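PDB 4TX1: esterase from Sinorhizobium meliloti 1021, which probably hydrolyses acetyl esters, as a carbohydrate acetylesterase of the SGNH hydrolase family. Local coordinates for residues Tyr19-Thr24 / Gly100-Lys105. Numbering follows the deposited sequence.
Sequences YGDSLT and GSNDMK
D21 faces S101 and N102 across a buried seam where direct contact is packing alone and each hydrogen-bonded link passes through a water. It is a worked example of an N-cap aspartate whose second oxygen reaches another segment through water. OD1 turns back into its own segment and accepts from L23 N at 3.0 Å, on its anti side and 29° out of the carboxylate plane, capping helix 22-25. OD2 takes hydrogens from two waters, one 2.6 Å from D21 OD2 and in turn accepting from G100 N and N102 N, the other accepting from S101 N. With chi1 at 61°, CG sits between the backbone N and the carbonyl carbon, which brings OD1 back to L23 N and leaves OD2 facing G100-N102. Contact without water is looser: S101 CB lies 3.9 Å from D21 OD2, and L23 CD2 brushes S101 OG. N102 brings its ND2 to 3.5 Å from D21 CB, its amide turned 81° from the carboxylate. That ND2 gives its hydrogens instead to R63 O and to a third water, 2.8 Å from N102 ND2, which also accepts from S22 N. A lysine in place of D21 would probably leave L23 N without its cap and the two waters without their acceptor. GDSL and GSND match the SGNH-hydrolase blocks of the nucleophilic serine and oxyanion-hole asparagine; S22, H202 and D199 lie as a Ser-His-Asp triad would, consistent with S22 being the nucleophile, though the S22 OG to H202 NE2 bond is weak. The water joining S22 N to N102 ND2 therefore probably marks the oxyanion hole, its two donors converging on one oxygen as they would on a substrate's carbonyl, while the waters on D21 OD2 join the start of helix 22-25 to segment 100-105.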
loop_
_atom_site.group_PDB
_atom_site.type_symbol
_atom_site.label_atom_id
_atom_site.label_comp_id
_atom_site.label_asym_id
_atom_site.label_seq_id
_atom_site.Cartn_x
_atom_site.Cartn_y
_atom_site.Cartn_z
ATOM N N TYR A 19 23.691 -1.110 5.200
ATOM C CA TYR A 19 22.464 -0.909 4.379
ATOM C C TYR A 19 22.778 -0.228 3.131
ATOM O O TYR A 19 23.155 0.969 3.081
ATOM C CB TYR A 19 21.449 -0.118 5.201
ATOM C CG TYR A 19 19.996 -0.137 4.692
ATOM C CD1 TYR A 19 19.252 -1.322 4.739
ATOM C CD2 TYR A 19 19.392 0.988 4.174
ATOM C CE1 TYR A 19 17.912 -1.357 4.372
ATOM C CE2 TYR A 19 18.053 0.940 3.694
ATOM C CZ TYR A 19 17.320 -0.229 3.846
ATOM O OH TYR A 19 15.997 -0.308 3.471
ATOM N N GLY A 20 22.628 -0.954 2.006
ATOM C CA GLY A 20 22.997 -0.389 0.734
ATOM C C GLY A 20 22.325 -1.044 -0.468
ATOM O O GLY A 20 21.252 -1.653 -0.332
ATOM N N ASP A 21 22.959 -0.875 -1.630
ATOM C CA ASP A 21 22.426 -1.246 -2.932
ATOM C C ASP A 21 23.326 -2.319 -3.557
ATOM O O ASP A 21 23.917 -3.115 -2.826
ATOM C CB ASP A 21 22.157 -0.029 -3.780
ATOM C CG ASP A 21 23.431 0.796 -4.063
ATOM O OD1 ASP A 21 24.508 0.200 -3.920
ATOM O OD2 ASP A 21 23.300 2.013 -4.304
ATOM N N SER A 22 23.379 -2.367 -4.871
ATOM C CA SER A 22 24.093 -3.463 -5.572
ATOM C C SER A 22 25.607 -3.309 -5.290
ATOM O O SER A 22 26.304 -4.342 -5.341
ATOM C CB SER A 22 23.869 -3.436 -7.055
ATOM O OG SER A 22 24.478 -2.271 -7.619
ATOM N N LEU A 23 26.061 -2.140 -4.915
ATOM C CA LEU A 23 27.458 -2.007 -4.517
ATOM C C LEU A 23 27.766 -2.758 -3.231
ATOM O O LEU A 23 28.864 -3.151 -3.053
ATOM C CB LEU A 23 27.850 -0.552 -4.332
ATOM C CG LEU A 23 28.179 0.194 -5.579
ATOM C CD1 LEU A 23 27.259 -0.014 -6.705
ATOM C CD2 LEU A 23 28.387 1.657 -5.345
ATOM N N THR A 24 26.789 -2.901 -2.335
ATOM C CA THR A 24 26.903 -3.624 -1.116
ATOM C C THR A 24 26.554 -5.086 -1.287
ATOM O O THR A 24 27.192 -5.931 -0.667
ATOM C CB THR A 24 26.014 -2.946 -0.044
ATOM O OG1 THR A 24 26.473 -1.606 0.120
ATOM C CG2 THR A 24 26.022 -3.618 1.288
ATOM N N GLY A 100 22.684 6.084 -2.860
ATOM C CA GLY A 100 22.551 7.259 -3.707
ATOM C C GLY A 100 22.795 7.025 -5.173
ATOM O O GLY A 100 22.375 7.851 -5.996
ATOM N N SER A 101 23.524 5.964 -5.539
ATOM C CA SER A 101 23.774 5.680 -6.949
ATOM C C SER A 101 22.489 5.520 -7.751
ATOM O O SER A 101 22.358 6.075 -8.828
ATOM C CB SER A 101 24.664 4.436 -7.078
ATOM O OG SER A 101 25.981 4.653 -6.520
ATOM N N ASN A 102 21.460 4.865 -7.154
ATOM C CA ASN A 102 20.231 4.674 -7.904
ATOM C C ASN A 102 19.375 5.915 -7.987
ATOM O O ASN A 102 18.594 6.079 -8.899
ATOM C CB ASN A 102 19.461 3.469 -7.357
ATOM C CG ASN A 102 20.183 2.168 -7.608
ATOM O OD1 ASN A 102 20.402 1.837 -8.769
ATOM N ND2 ASN A 102 20.590 1.460 -6.589
ATOM N N ASP A 103 19.593 6.787 -7.025
ATOM C CA ASP A 103 18.946 8.097 -7.029
ATOM C C ASP A 103 19.428 8.959 -8.224
ATOM O O ASP A 103 18.747 9.915 -8.635
ATOM C CB ASP A 103 19.182 8.902 -5.763
ATOM C CG ASP A 103 18.472 8.357 -4.542
ATOM O OD1 ASP A 103 18.723 7.137 -4.244
ATOM O OD2 ASP A 103 17.811 9.119 -3.749
ATOM N N MET A 104 20.579 8.574 -8.827
ATOM C CA MET A 104 21.063 9.312 -10.011
ATOM C C MET A 104 20.344 9.003 -11.309
ATOM O O MET A 104 20.519 9.698 -12.311
ATOM C CB MET A 104 22.591 9.007 -10.153
ATOM C CG MET A 104 23.428 9.282 -8.937
ATOM S SD MET A 104 23.441 11.072 -8.495
ATOM C CE MET A 104 22.168 11.242 -7.261
ATOM N N LYS A 105 19.472 7.982 -11.296
ATOM C CA LYS A 105 18.612 7.675 -12.400
ATOM C C LYS A 105 17.548 8.693 -12.587
ATOM O O LYS A 105 16.792 8.983 -11.657
ATOM C CB LYS A 105 17.882 6.326 -12.128
ATOM C CG LYS A 105 18.811 5.132 -11.992
ATOM C CD LYS A 105 17.965 3.928 -11.571
ATOM C CE LYS A 105 18.785 2.664 -11.469
ATOM N NZ LYS A 105 18.012 1.429 -10.990
HETATM O O HOH W 1 21.415 3.852 -4.213
HETATM O O HOH W 2 25.108 3.998 -3.856
HETATM O O HOH W 3 22.047 -0.807 -7.225
#